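Local coordinates for protein yciO (PDB 1K7J) that is of unknown precise function but probably binds double-stranded RNA, at residues 18-23 with 168-173; 96-101 with 182-187; 116-121 with 186-191; 154-159 with 174-179. All blocks are in the same frame, centred on the assembly; numbering follows the deposited sequence.

Contact 1 (18-23 with 168-173)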
loop_
_atom_site.group_PDB
_atom_site.type_symbol
_atom_site.label_atom_id
_atom_site.label_comp_id
_atom_site.label_asym_id
_atom_site.label_seq_id
_atom_site.Cartn_x
_atom_site.Cartn_y
_atom_site.Cartn_z
ATOM N N ASN A 18 9.237 -13.906 -6.673
ATOM C CA ASN A 18 10.456 -13.358 -7.259
ATOM C C ASN A 18 10.199 -12.752 -8.635
ATOM O O ASN A 18 10.690 -11.665 -8.942
ATOM C CB ASN A 18 11.547 -14.432 -7.343
ATOM C CG ASN A 18 12.121 -14.786 -5.980
ATOM O OD1 ASN A 18 11.890 -14.082 -4.996
ATOM N ND2 ASN A 18 12.884 -15.874 -5.920
ATOM N N GLN A 19 9.424 -13.445 -9.465
ATOM C CA GLN A 19 9.117 -12.920 -10.790
ATOM C C GLN A 19 8.339 -11.609 -10.679
ATOM O O GLN A 19 8.560 -10.679 -11.453
ATOM C CB GLN A 19 8.318 -13.940 -11.603
ATOM C CG GLN A 19 9.165 -15.072 -12.154
ATOM C CD GLN A 19 8.360 -16.049 -12.986
ATOM O OE1 GLN A 19 7.570 -15.648 -13.841
ATOM N NE2 GLN A 19 8.567 -17.341 -12.749
ATOM N N ALA A 20 7.433 -11.535 -9.709
ATOM C CA ALA A 20 6.643 -10.326 -9.504
ATOM C C ALA A 20 7.565 -9.171 -9.122
ATOM O O ALA A 20 7.431 -8.059 -9.631
ATOM C CB ALA A 20 5.606 -10.554 -8.407
ATOM N N VAL A 21 8.505 -9.443 -8.225
ATOM C CA VAL A 21 9.443 -8.418 -7.783
ATOM C C VAL A 21 10.339 -7.955 -8.935
ATOM O O VAL A 21 10.693 -6.779 -9.019
ATOM C CB VAL A 21 10.304 -8.931 -6.604
ATOM C CG1 VAL A 21 11.471 -7.984 -6.345
ATOM C CG2 VAL A 21 9.442 -9.035 -5.351
ATOM N N GLU A 22 10.702 -8.869 -9.829
ATOM C CA GLU A 22 11.543 -8.479 -10.952
ATOM C C GLU A 22 10.772 -7.521 -11.858
ATOM O O GLU A 22 11.347 -6.595 -12.431
ATOM C CB GLU A 22 12.005 -9.706 -11.740
ATOM C CG GLU A 22 13.053 -9.377 -12.790
ATOM C CD GLU A 22 14.168 -8.492 -12.248
ATOM O OE1 GLU A 22 14.826 -8.890 -11.259
ATOM O OE2 GLU A 22 14.385 -7.394 -12.810
ATOM N N ILE A 23 9.468 -7.745 -11.984
ATOM C CA ILE A 23 8.629 -6.873 -12.796
ATOM C C ILE A 23 8.611 -5.487 -12.148
ATOM O O ILE A 23 8.702 -4.468 -12.834
ATOM C CB ILE A 23 7.194 -7.442 -12.908
ATOM C CG1 ILE A 23 7.215 -8.678 -13.815
ATOM C CG2 ILE A 23 6.238 -6.377 -13.440
ATOM C CD1 ILE A 23 5.940 -9.507 -13.788
ATOM N N VAL A 168 -2.214 -2.406 -16.372
ATOM C CA VAL A 168 -1.163 -2.789 -15.435
ATOM C C VAL A 168 -0.312 -3.900 -16.040
ATOM O O VAL A 168 -0.710 -4.540 -17.014
ATOM C CB VAL A 168 -1.745 -3.247 -14.078
ATOM C CG1 VAL A 168 -2.531 -2.106 -13.446
ATOM C CG2 VAL A 168 -2.628 -4.468 -14.264
ATOM N N ASP A 169 0.857 -4.131 -15.457
ATOM C CA ASP A 169 1.780 -5.131 -15.975
ATOM C C ASP A 169 1.655 -6.511 -15.340
ATOM O O ASP A 169 2.016 -7.522 -15.948
ATOM C CB ASP A 169 3.203 -4.595 -15.837
ATOM C CG ASP A 169 3.355 -3.224 -16.467
ATOM O OD1 ASP A 169 3.010 -3.088 -17.662
ATOM O OD2 ASP A 169 3.804 -2.285 -15.780
ATOM N N LEU A 170 1.139 -6.553 -14.119
ATOM C CA LEU A 170 0.959 -7.815 -13.424
ATOM C C LEU A 170 -0.174 -7.715 -12.428
ATOM O O LEU A 170 -0.350 -6.689 -11.776
ATOM C CB LEU A 170 2.232 -8.209 -12.669
ATOM C CG LEU A 170 2.082 -9.411 -11.722
ATOM C CD1 LEU A 170 1.824 -10.678 -12.530
ATOM C CD2 LEU A 170 3.337 -9.564 -10.874
ATOM N N ILE A 171 -0.954 -8.783 -12.338
ATOM C CA ILE A 171 -2.034 -8.861 -11.374
ATOM C C ILE A 171 -1.798 -10.168 -10.643
ATOM O O ILE A 171 -1.715 -11.229 -11.265
ATOM C CB ILE A 171 -3.420 -8.904 -12.038
ATOM C CG1 ILE A 171 -3.708 -7.565 -12.724
ATOM C CG2 ILE A 171 -4.486 -9.207 -10.983
ATOM C CD1 ILE A 171 -4.988 -7.551 -13.546
ATOM N N ILE A 172 -1.642 -10.083 -9.328
ATOM C CA ILE A 172 -1.432 -11.274 -8.524
ATOM C C ILE A 172 -2.754 -11.681 -7.905
ATOM O O ILE A 172 -3.332 -10.940 -7.118
ATOM C CB ILE A 172 -0.415 -11.030 -7.383
ATOM C CG1 ILE A 172 0.974 -10.763 -7.967
ATOM C CG2 ILE A 172 -0.374 -12.237 -6.453
ATOM C CD1 ILE A 172 2.008 -10.357 -6.926
ATOM N N HIS A 173 -3.238 -12.853 -8.295
ATOM C CA HIS A 173 -4.475 -13.398 -7.762
ATOM C C HIS A 173 -4.111 -13.993 -6.406
ATOM O O HIS A 173 -3.371 -14.974 -6.333
ATOM C CB HIS A 173 -4.996 -14.487 -8.705
ATOM C CG HIS A 173 -6.251 -15.161 -8.243
ATOM N ND1 HIS A 173 -6.378 -15.730 -6.994
ATOM C CD2 HIS A 173 -7.415 -15.408 -8.890
ATOM C CE1 HIS A 173 -7.565 -16.302 -6.893
ATOM N NE2 HIS A 173 -8.214 -16.123 -8.029
#

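Contact 2 (96-101 with 182-187)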
loop_
_atom_site.group_PDB
_atom_site.type_symbol
_atom_site.label_atom_id
_atom_site.label_comp_id
_atom_site.label_asym_id
_atom_site.label_seq_id
_atom_site.Cartn_x
_atom_site.Cartn_y
_atom_site.Cartn_z
ATOM N N ASN A 96 -4.440 -3.724 8.628
ATOM C CA ASN A 96 -5.632 -2.914 8.893
ATOM C C ASN A 96 -5.534 -1.398 8.982
ATOM O O ASN A 96 -6.567 -0.729 9.038
ATOM C CB ASN A 96 -6.313 -3.416 10.172
ATOM C CG ASN A 96 -6.568 -4.907 10.149
ATOM O OD1 ASN A 96 -6.693 -5.511 9.081
ATOM N ND2 ASN A 96 -6.661 -5.509 11.328
ATOM N N TYR A 97 -4.322 -0.856 8.979
ATOM C CA TYR A 97 -4.142 0.588 9.113
ATOM C C TYR A 97 -3.155 1.229 8.152
ATOM O O TYR A 97 -2.203 0.599 7.691
ATOM C CB TYR A 97 -3.620 0.930 10.510
ATOM C CG TYR A 97 -4.510 0.572 11.667
ATOM C CD1 TYR A 97 -5.577 1.393 12.030
ATOM C CD2 TYR A 97 -4.246 -0.556 12.442
ATOM C CE1 TYR A 97 -6.355 1.106 13.147
ATOM C CE2 TYR A 97 -5.017 -0.857 13.557
ATOM C CZ TYR A 97 -6.067 -0.018 13.907
ATOM O OH TYR A 97 -6.803 -0.288 15.031
ATOM N N THR A 98 -3.396 2.507 7.885
ATOM C CA THR A 98 -2.507 3.338 7.088
ATOM C C THR A 98 -2.295 4.531 8.014
ATOM O O THR A 98 -3.260 5.143 8.479
ATOM C CB THR A 98 -3.148 3.828 5.786
ATOM O OG1 THR A 98 -3.396 2.710 4.930
ATOM C CG2 THR A 98 -2.212 4.804 5.073
ATOM N N PHE A 99 -1.041 4.848 8.303
ATOM C CA PHE A 99 -0.738 5.956 9.198
ATOM C C PHE A 99 -0.122 7.109 8.429
ATOM O O PHE A 99 0.883 6.932 7.745
ATOM C CB PHE A 99 0.228 5.487 10.290
ATOM C CG PHE A 99 -0.299 4.345 11.118
ATOM C CD1 PHE A 99 -1.347 4.545 12.011
ATOM C CD2 PHE A 99 0.250 3.068 10.999
ATOM C CE1 PHE A 99 -1.843 3.490 12.778
ATOM C CE2 PHE A 99 -0.239 2.006 11.763
ATOM C CZ PHE A 99 -1.290 2.222 12.655
ATOM N N ILE A 100 -0.724 8.288 8.529
ATOM C CA ILE A 100 -0.187 9.446 7.827
ATOM C C ILE A 100 0.880 10.103 8.691
ATOM O O ILE A 100 0.617 10.506 9.826
ATOM C CB ILE A 100 -1.284 10.480 7.500
ATOM C CG1 ILE A 100 -2.432 9.802 6.748
ATOM C CG2 ILE A 100 -0.693 11.616 6.671
ATOM C CD1 ILE A 100 -2.000 8.990 5.550
ATOM N N LEU A 101 2.087 10.197 8.141
ATOM C CA LEU A 101 3.226 10.786 8.834
ATOM C C LEU A 101 4.059 11.600 7.852
ATOM O O LEU A 101 3.855 11.532 6.641
ATOM C CB LEU A 101 4.103 9.676 9.425
ATOM C CG LEU A 101 3.478 8.837 10.543
ATOM C CD1 LEU A 101 4.124 7.466 10.584
ATOM C CD2 LEU A 101 3.633 9.563 11.873
ATOM N N THR A 182 -8.296 0.044 4.617
ATOM C CA THR A 182 -7.636 0.241 5.901
ATOM C C THR A 182 -8.226 1.447 6.621
ATOM O O THR A 182 -8.836 2.327 6.007
ATOM C CB THR A 182 -6.132 0.550 5.748
ATOM O OG1 THR A 182 -5.978 1.736 4.959
ATOM C CG2 THR A 182 -5.391 -0.602 5.099
ATOM N N THR A 183 -8.051 1.471 7.934
ATOM C CA THR A 183 -8.483 2.617 8.709
ATOM C C THR A 183 -7.288 3.550 8.574
ATOM O O THR A 183 -6.142 3.135 8.780
ATOM C CB THR A 183 -8.708 2.242 10.175
ATOM O OG1 THR A 183 -9.946 1.532 10.279
ATOM C CG2 THR A 183 -8.745 3.487 11.060
ATOM N N VAL A 184 -7.547 4.794 8.193
ATOM C CA VAL A 184 -6.471 5.757 8.015
ATOM C C VAL A 184 -6.433 6.715 9.195
ATOM O O VAL A 184 -7.423 7.383 9.496
ATOM C CB VAL A 184 -6.659 6.556 6.705
ATOM C CG1 VAL A 184 -5.507 7.534 6.516
ATOM C CG2 VAL A 184 -6.740 5.600 5.523
ATOM N N ILE A 185 -5.286 6.762 9.864
ATOM C CA ILE A 185 -5.097 7.630 11.018
ATOM C C ILE A 185 -3.965 8.607 10.735
ATOM O O ILE A 185 -2.868 8.193 10.367
ATOM C CB ILE A 185 -4.691 6.828 12.276
ATOM C CG1 ILE A 185 -5.700 5.711 12.557
ATOM C CG2 ILE A 185 -4.586 7.772 13.476
ATOM C CD1 ILE A 185 -7.088 6.197 12.908
ATOM N N ASP A 186 -4.232 9.898 10.891
ATOM C CA ASP A 186 -3.194 10.904 10.694
ATOM C C ASP A 186 -2.571 11.058 12.079
ATOM O O ASP A 186 -3.265 11.398 13.038
ATOM C CB ASP A 186 -3.802 12.232 10.243
ATOM C CG ASP A 186 -2.745 13.289 9.954
ATOM O OD1 ASP A 186 -1.764 13.381 10.722
ATOM O OD2 ASP A 186 -2.901 14.036 8.964
ATOM N N LEU A 187 -1.274 10.794 12.186
ATOM C CA LEU A 187 -0.583 10.874 13.469
ATOM C C LEU A 187 0.279 12.117 13.647
ATOM O O LEU A 187 0.976 12.249 14.654
ATOM C CB LEU A 187 0.282 9.626 13.673
ATOM C CG LEU A 187 -0.444 8.284 13.791
ATOM C CD1 LEU A 187 0.574 7.150 13.881
ATOM C CD2 LEU A 187 -1.345 8.295 15.021
#

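Contact 3 (116-121 with 186-191)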
loop_
_atom_site.group_PDB
_atom_site.type_symbol
_atom_site.label_atom_id
_atom_site.label_comp_id
_atom_site.label_asym_id
_atom_site.label_seq_id
_atom_site.Cartn_x
_atom_site.Cartn_y
_atom_site.Cartn_z
ATOM N N ARG A 116 1.789 19.471 3.083
ATOM C CA ARG A 116 2.120 18.894 4.379
ATOM C C ARG A 116 3.360 17.991 4.418
ATOM O O ARG A 116 3.859 17.666 5.498
ATOM C CB ARG A 116 0.899 18.136 4.907
ATOM C CG ARG A 116 -0.386 18.972 4.914
ATOM C CD ARG A 116 -1.380 18.388 5.891
ATOM N NE ARG A 116 -0.766 18.294 7.210
ATOM C CZ ARG A 116 -0.915 17.268 8.041
ATOM N NH1 ARG A 116 -1.672 16.229 7.697
ATOM N NH2 ARG A 116 -0.279 17.274 9.205
ATOM N N LYS A 117 3.854 17.599 3.246
ATOM C CA LYS A 117 5.037 16.741 3.126
ATOM C C LYS A 117 4.821 15.386 3.797
ATOM O O LYS A 117 5.760 14.757 4.296
ATOM C CB LYS A 117 6.262 17.429 3.738
ATOM C CG LYS A 117 6.486 18.859 3.257
ATOM C CD LYS A 117 6.608 18.932 1.747
ATOM C CE LYS A 117 6.749 20.374 1.279
ATOM N NZ LYS A 117 6.752 20.474 -0.206
ATOM N N THR A 118 3.574 14.935 3.785
ATOM C CA THR A 118 3.212 13.669 4.399
ATOM C C THR A 118 3.039 12.548 3.385
ATOM O O THR A 118 3.031 12.771 2.174
ATOM C CB THR A 118 1.894 13.799 5.166
ATOM O OG1 THR A 118 0.893 14.334 4.289
ATOM C CG2 THR A 118 2.065 14.709 6.371
ATOM N N ILE A 119 2.901 11.336 3.908
ATOM C CA ILE A 119 2.690 10.152 3.092
ATOM C C ILE A 119 2.148 9.069 4.020
ATOM O O ILE A 119 2.456 9.055 5.214
ATOM C CB ILE A 119 4.007 9.696 2.404
ATOM C CG1 ILE A 119 3.728 8.515 1.471
ATOM C CG2 ILE A 119 5.062 9.356 3.447
ATOM C CD1 ILE A 119 4.834 8.268 0.455
ATOM N N GLY A 120 1.314 8.188 3.480
ATOM C CA GLY A 120 0.736 7.128 4.286
ATOM C C GLY A 120 1.690 5.961 4.434
ATOM O O GLY A 120 2.300 5.526 3.455
HETATM N N MSE A 121 1.829 5.466 5.659
HETATM C CA MSE A 121 2.711 4.342 5.949
HETATM C C MSE A 121 1.819 3.151 6.268
HETATM O O MSE A 121 0.897 3.257 7.082
HETATM C CB MSE A 121 3.618 4.684 7.130
HETATM C CG MSE A 121 4.388 6.002 6.954
HETATM SE SE MSE A 121 5.436 6.091 5.315
HETATM C CE MSE A 121 6.791 4.810 5.792
ATOM N N ASP A 186 -4.232 9.898 10.891
ATOM C CA ASP A 186 -3.194 10.904 10.694
ATOM C C ASP A 186 -2.571 11.058 12.079
ATOM O O ASP A 186 -3.265 11.398 13.038
ATOM C CB ASP A 186 -3.802 12.232 10.243
ATOM C CG ASP A 186 -2.745 13.289 9.954
ATOM O OD1 ASP A 186 -1.764 13.381 10.722
ATOM O OD2 ASP A 186 -2.901 14.036 8.964
ATOM N N LEU A 187 -1.274 10.794 12.186
ATOM C CA LEU A 187 -0.583 10.874 13.469
ATOM C C LEU A 187 0.279 12.117 13.647
ATOM O O LEU A 187 0.976 12.249 14.654
ATOM C CB LEU A 187 0.282 9.626 13.673
ATOM C CG LEU A 187 -0.444 8.284 13.791
ATOM C CD1 LEU A 187 0.574 7.150 13.881
ATOM C CD2 LEU A 187 -1.345 8.295 15.021
ATOM N N THR A 188 0.237 13.032 12.686
ATOM C CA THR A 188 1.047 14.241 12.791
ATOM C C THR A 188 0.521 15.164 13.892
ATOM O O THR A 188 -0.634 15.059 14.310
ATOM C CB THR A 188 1.101 15.006 11.449
ATOM O OG1 THR A 188 -0.214 15.429 11.074
ATOM C CG2 THR A 188 1.679 14.111 10.351
ATOM N N ASP A 189 1.391 16.055 14.364
ATOM C CA ASP A 189 1.052 17.002 15.426
ATOM C C ASP A 189 0.616 16.289 16.706
ATOM O O ASP A 189 -0.061 16.878 17.553
ATOM C CB ASP A 189 -0.052 17.955 14.958
ATOM C CG ASP A 189 0.378 18.806 13.780
ATOM O OD1 ASP A 189 1.446 19.447 13.872
ATOM O OD2 ASP A 189 -0.351 18.839 12.765
ATOM N N ASP A 190 1.016 15.026 16.842
ATOM C CA ASP A 190 0.679 14.201 18.002
ATOM C C ASP A 190 -0.796 14.252 18.342
ATOM O O ASP A 190 -1.192 14.097 19.503
ATOM C CB ASP A 190 1.502 14.619 19.223
ATOM C CG ASP A 190 2.956 14.233 19.091
ATOM O OD1 ASP A 190 3.279 13.478 18.149
ATOM O OD2 ASP A 190 3.773 14.671 19.926
ATOM N N THR A 191 -1.604 14.457 17.311
ATOM C CA THR A 191 -3.045 14.536 17.457
ATOM C C THR A 191 -3.674 13.543 16.491
ATOM O O THR A 191 -3.979 13.878 15.346
ATOM C CB THR A 191 -3.538 15.956 17.140
ATOM O OG1 THR A 191 -2.935 16.876 18.059
ATOM C CG2 THR A 191 -5.053 16.047 17.260
#

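Contact 4 (154-159 with 174-179)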
loop_
_atom_site.group_PDB
_atom_site.type_symbol
_atom_site.label_atom_id
_atom_site.label_comp_id
_atom_site.label_asym_id
_atom_site.label_seq_id
_atom_site.Cartn_x
_atom_site.Cartn_y
_atom_site.Cartn_z
ATOM N N GLU A 154 -11.409 -2.939 -4.410
ATOM C CA GLU A 154 -11.703 -4.055 -5.297
ATOM C C GLU A 154 -11.220 -5.291 -4.548
ATOM O O GLU A 154 -10.171 -5.263 -3.899
ATOM C CB GLU A 154 -10.971 -3.893 -6.632
ATOM C CG GLU A 154 -11.523 -2.744 -7.468
ATOM C CD GLU A 154 -10.918 -2.662 -8.861
ATOM O OE1 GLU A 154 -11.227 -3.524 -9.711
ATOM O OE2 GLU A 154 -10.129 -1.725 -9.102
ATOM N N SER A 155 -11.987 -6.371 -4.625
ATOM C CA SER A 155 -11.643 -7.580 -3.888
ATOM C C SER A 155 -11.668 -8.863 -4.707
ATOM O O SER A 155 -11.212 -9.902 -4.235
ATOM C CB SER A 155 -12.598 -7.732 -2.705
ATOM O OG SER A 155 -13.938 -7.859 -3.161
ATOM N N ASP A 156 -12.211 -8.784 -5.919
ATOM C CA ASP A 156 -12.326 -9.934 -6.816
ATOM C C ASP A 156 -11.230 -9.849 -7.881
ATOM O O ASP A 156 -11.279 -8.990 -8.761
ATOM C CB ASP A 156 -13.704 -9.907 -7.484
ATOM C CG ASP A 156 -13.962 -11.113 -8.362
ATOM O OD1 ASP A 156 -13.005 -11.639 -8.967
ATOM O OD2 ASP A 156 -15.138 -11.523 -8.461
ATOM N N PRO A 157 -10.234 -10.750 -7.824
ATOM C CA PRO A 157 -9.137 -10.744 -8.795
ATOM C C PRO A 157 -9.552 -10.904 -10.258
ATOM O O PRO A 157 -8.884 -10.392 -11.155
ATOM C CB PRO A 157 -8.231 -11.878 -8.304
ATOM C CG PRO A 157 -9.187 -12.818 -7.653
ATOM C CD PRO A 157 -10.110 -11.891 -6.898
ATOM N N GLU A 158 -10.647 -11.614 -10.503
ATOM C CA GLU A 158 -11.115 -11.792 -11.872
ATOM C C GLU A 158 -11.750 -10.496 -12.374
ATOM O O GLU A 158 -11.610 -10.140 -13.545
ATOM C CB GLU A 158 -12.115 -12.947 -11.951
ATOM C CG GLU A 158 -11.464 -14.325 -11.913
ATOM C CD GLU A 158 -10.439 -14.521 -13.021
ATOM O OE1 GLU A 158 -10.683 -14.047 -14.152
ATOM O OE2 GLU A 158 -9.394 -15.158 -12.767
ATOM N N GLU A 159 -12.446 -9.794 -11.484
ATOM C CA GLU A 159 -13.071 -8.523 -11.834
ATOM C C GLU A 159 -11.948 -7.527 -12.115
ATOM O O GLU A 159 -12.031 -6.719 -13.039
ATOM C CB GLU A 159 -13.948 -8.031 -10.675
ATOM C CG GLU A 159 -14.684 -6.709 -10.912
ATOM C CD GLU A 159 -13.792 -5.485 -10.775
ATOM O OE1 GLU A 159 -13.039 -5.399 -9.779
ATOM O OE2 GLU A 159 -13.853 -4.599 -11.657
ATOM N N GLY A 174 -4.614 -13.384 -5.335
ATOM C CA GLY A 174 -4.332 -13.876 -4.000
ATOM C C GLY A 174 -5.615 -14.206 -3.269
ATOM O O GLY A 174 -5.686 -14.116 -2.044
ATOM N N GLY A 175 -6.637 -14.584 -4.030
ATOM C CA GLY A 175 -7.914 -14.928 -3.437
ATOM C C GLY A 175 -8.926 -13.800 -3.456
ATOM O O GLY A 175 -8.665 -12.711 -3.970
ATOM N N TYR A 176 -10.097 -14.074 -2.895
ATOM C CA TYR A 176 -11.172 -13.097 -2.824
ATOM C C TYR A 176 -11.097 -12.462 -1.447
ATOM O O TYR A 176 -11.298 -13.121 -0.429
ATOM C CB TYR A 176 -12.514 -13.791 -3.064
ATOM C CG TYR A 176 -12.637 -14.285 -4.487
ATOM C CD1 TYR A 176 -11.848 -15.337 -4.952
ATOM C CD2 TYR A 176 -13.486 -13.650 -5.393
ATOM C CE1 TYR A 176 -11.897 -15.742 -6.289
ATOM C CE2 TYR A 176 -13.543 -14.047 -6.731
ATOM C CZ TYR A 176 -12.744 -15.089 -7.170
ATOM O OH TYR A 176 -12.780 -15.462 -8.496
ATOM N N LEU A 177 -10.790 -11.171 -1.430
ATOM C CA LEU A 177 -10.608 -10.443 -0.186
ATOM C C LEU A 177 -11.826 -9.662 0.272
ATOM O O LEU A 177 -12.901 -9.742 -0.321
ATOM C CB LEU A 177 -9.427 -9.481 -0.345
ATOM C CG LEU A 177 -8.213 -10.055 -1.086
ATOM C CD1 LEU A 177 -7.129 -8.994 -1.217
ATOM C CD2 LEU A 177 -7.691 -11.271 -0.340
ATOM N N GLY A 178 -11.643 -8.915 1.354
ATOM C CA GLY A 178 -12.714 -8.083 1.860
ATOM C C GLY A 178 -12.686 -6.798 1.056
ATOM O O GLY A 178 -11.689 -6.501 0.389
ATOM N N GLN A 179 -13.771 -6.033 1.102
ATOM C CA GLN A 179 -13.831 -4.776 0.363
ATOM C C GLN A 179 -13.709 -3.553 1.263
ATOM O O GLN A 179 -13.848 -2.422 0.803
ATOM C CB GLN A 179 -15.124 -4.695 -0.452
ATOM C CG GLN A 179 -16.333 -5.278 0.240
ATOM C CD GLN A 179 -16.822 -6.555 -0.430
ATOM O OE1 GLN A 179 -16.065 -7.519 -0.602
ATOM N NE2 GLN A 179 -18.092 -6.568 -0.812
HETATM O O HOH W 1 -14.671 -14.214 -9.909
#

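Contact 1 (18-23 with 168-173)
Helix 14-25 packs on one face of the mixed sheet of this YrdC-like fold, and here Ala20 and Ile23, one turn apart on the helix, meet Leu170 and Ile172 of strand 170-173. The axes of the two short segments approach to 10.1 Å with N-to-C directions 153° apart, close to antiparallel. No hydrogen bond joins them; the evidence is all of carbon on carbon. Leu170 supplies the central branch. Its CG, anti to the backbone N (chi1 171°), is carried toward the helix, and the CD2 branch of Leu170 sits 3.5 Å from Ala20 CB, a tight contact that the small side chain of Ala20 permits. The same Leu170 CD2 is touched from the next turn by Ile23 CD1 at 3.9 Å, the two side chains crossing at about a right angle. On the other strand residue that faces the helix, Ile172 CD1 comes to 3.9 Å from Ala20 CB, which therefore meets methyl groups of two side chains. Just before the strand the packing thins: Ile23 CG2 only approaches Asp169 CB at 4.3 Å, while the carboxylate of Asp169 is engaged elsewhere, by the backbone N of Val29 and by Arg52. Leu132 of helix 127-136 touches both Ala20 and Ile172, and Ile30 of the adjoining strand 30-34 touches both Ile23 and Leu170, which places the contact within a larger apolar layer. A small alanine at the close point, flanked by branched aliphatic residues from strand and helix, is the helix-on-sheet packing of an alpha/beta fold.

Contact 2 (96-101 with 182-187)
Tyr97 and Thr183 lie side by side and point the same way, the first of four parallel bridges between strands 97-102 and 183-186; the short axes run 4.6 Å apart. Tyr97 CD1 rests 3.7 Å from Thr183 CB, Thr183 O lies at the edge of the ring, near its plane, and Tyr97 OH is hydrogen-bonded to Asp201 O. Replacing Tyr97 with an alanine would probably open a gap beside Thr183 and leave Asp201 O without the phenol that bonds to it. Close packing continues along this face, where Phe99 CD1 meets Leu187 CD1 at 3.7 Å and Ile185 CB further off; Leu88 and Met89 of helix 83-90 close over Leu187. The backbone shows the parallel pattern directly: Thr98 donates its N to Thr183 O and offers its O to Ile185 N (2.9 Å), and Ile100 does the same with Ile185 O and Leu187 N. Both strands belong to the mixed sheet of the YrdC-like fold, between strands 118-122 and 193-196. On the other face Ile100 CG1 packs on Val184 CG1 at 3.8 Å, but polar groups flank this pair. Thr98 OG1, anti to its carbonyl carbon (chi1 -66°), meets Thr182 OG1 at 2.8 Å in a hydrogen bond between the two hydroxyls, the side chains crossing at about a right angle; a sulfate ion lies about 4 Å from the Thr182 side chain. At the opposite end Ile100 CG2 merely approaches Asp186 OD2, 4.0 Å away, on the partly exposed, looser side of the contact, where that carboxylate turns to Thr188 and Arg116.

Contact 3 (116-121 with 186-191)
Asp186 OD1 is gripped by two donors from one residue: Thr188 OG1 at 2.6 Å, on the syn side and a little out of the carboxylate plane, and Thr188 N at 2.8 Å, nearly in line with the C-O bond. The backbone bond makes an Asx turn. Across the contact Arg116 binds both residues with the edge of its guanidinium group. Arg116 NH1 donates to the syn lone pair of Asp186 OD2 at 2.8 Å in a salt bridge, the two flat groups only 22° from coplanar. Arg116 NH2 reaches Thr188 OG1 at 2.6 Å, in the guanidinium plane and with a fairly straight N-H...O angle of 165°. Thr188 OG1 thus accepts from the arginine and donates to the aspartate, a relay that fixes its rotation between backbone N and carbonyl carbon (chi1 62°). A long ion pair to Asp189 OD2, 3.9 Å from Arg116 NH2, completes a network in which two acids would probably stabilise the arginine's charge. Over the centre of one guanidinium face lies Thr118 CG2, which also touches Thr188 CG2 at 4.0 Å, while the Thr118 hydroxyl bonds to Asn64. The contact lies at the protein surface, where the residues leading into strand 118-122 meet the loop between strands 183-186 and 193-196; strand 97-102 runs between strands 118-122 and 183-186, and Leu187 turns towards helix 83-90.

Contact 4 (154-159 with 174-179)
Asp156 holds CG anti to the backbone N (chi1 -176°) while Tyr176 holds CG anti to the carbonyl carbon, and the two side chains run side by side in the same direction. Their flat groups are turned 63° apart, with Asp156 OD1 3.3 Å from Tyr176 CE2. The proline that follows comes over a face of the ring: Pro157 CD stands 4.0 Å from the centroid of the Tyr176 ring and 6° off its normal, a CH-pi contact. Leu177 N donates to Ser155 O at 3.1 Å, tying the backbones together. Asp156 is also the N-cap of helix 157-164, its OD1 accepting from Glu158 N at 2.8 Å and, from above the carboxylate plane, from Glu159 N at 3.2 Å. A water donates to Asp156 OD2 and bonds Tyr176 OH at 2.7 Å. An alanine in place of Asp156 would probably leave the first helix amides without their cap and the water without one of its holds. The partly positive N-terminal end of the helix and the two amide donors would probably stabilise the carboxylate's negative charge, so one acid caps the helix start and, through the water, is also linked to the tyrosine hydroxyl.

How the contacts relate
Contacts 1 and 4 form one group and contacts 2 and 3 another. Contact 1 lies across the chain's centre from contacts 2 and 3, and all three reach the same mixed sheet. Contacts 1 and 4 have centres 16 Å apart and touch where His173 CD2 packs on Pro157 CG at 3.4 Å; 174-179 directly continues strand 170-173. Contacts 2 and 3 are closer, 9 Å between centres: they share Asp186 and Leu187, and Phe99 O lies 2.7 Å from Met121 N, a probable hydrogen bond between neighbouring strands. Contacts 1 and 3 have centres about 30 Å apart. The sulfate beside Thr182 in contact 2 is probably from the crystallisation liquor, though such ions often mark pockets.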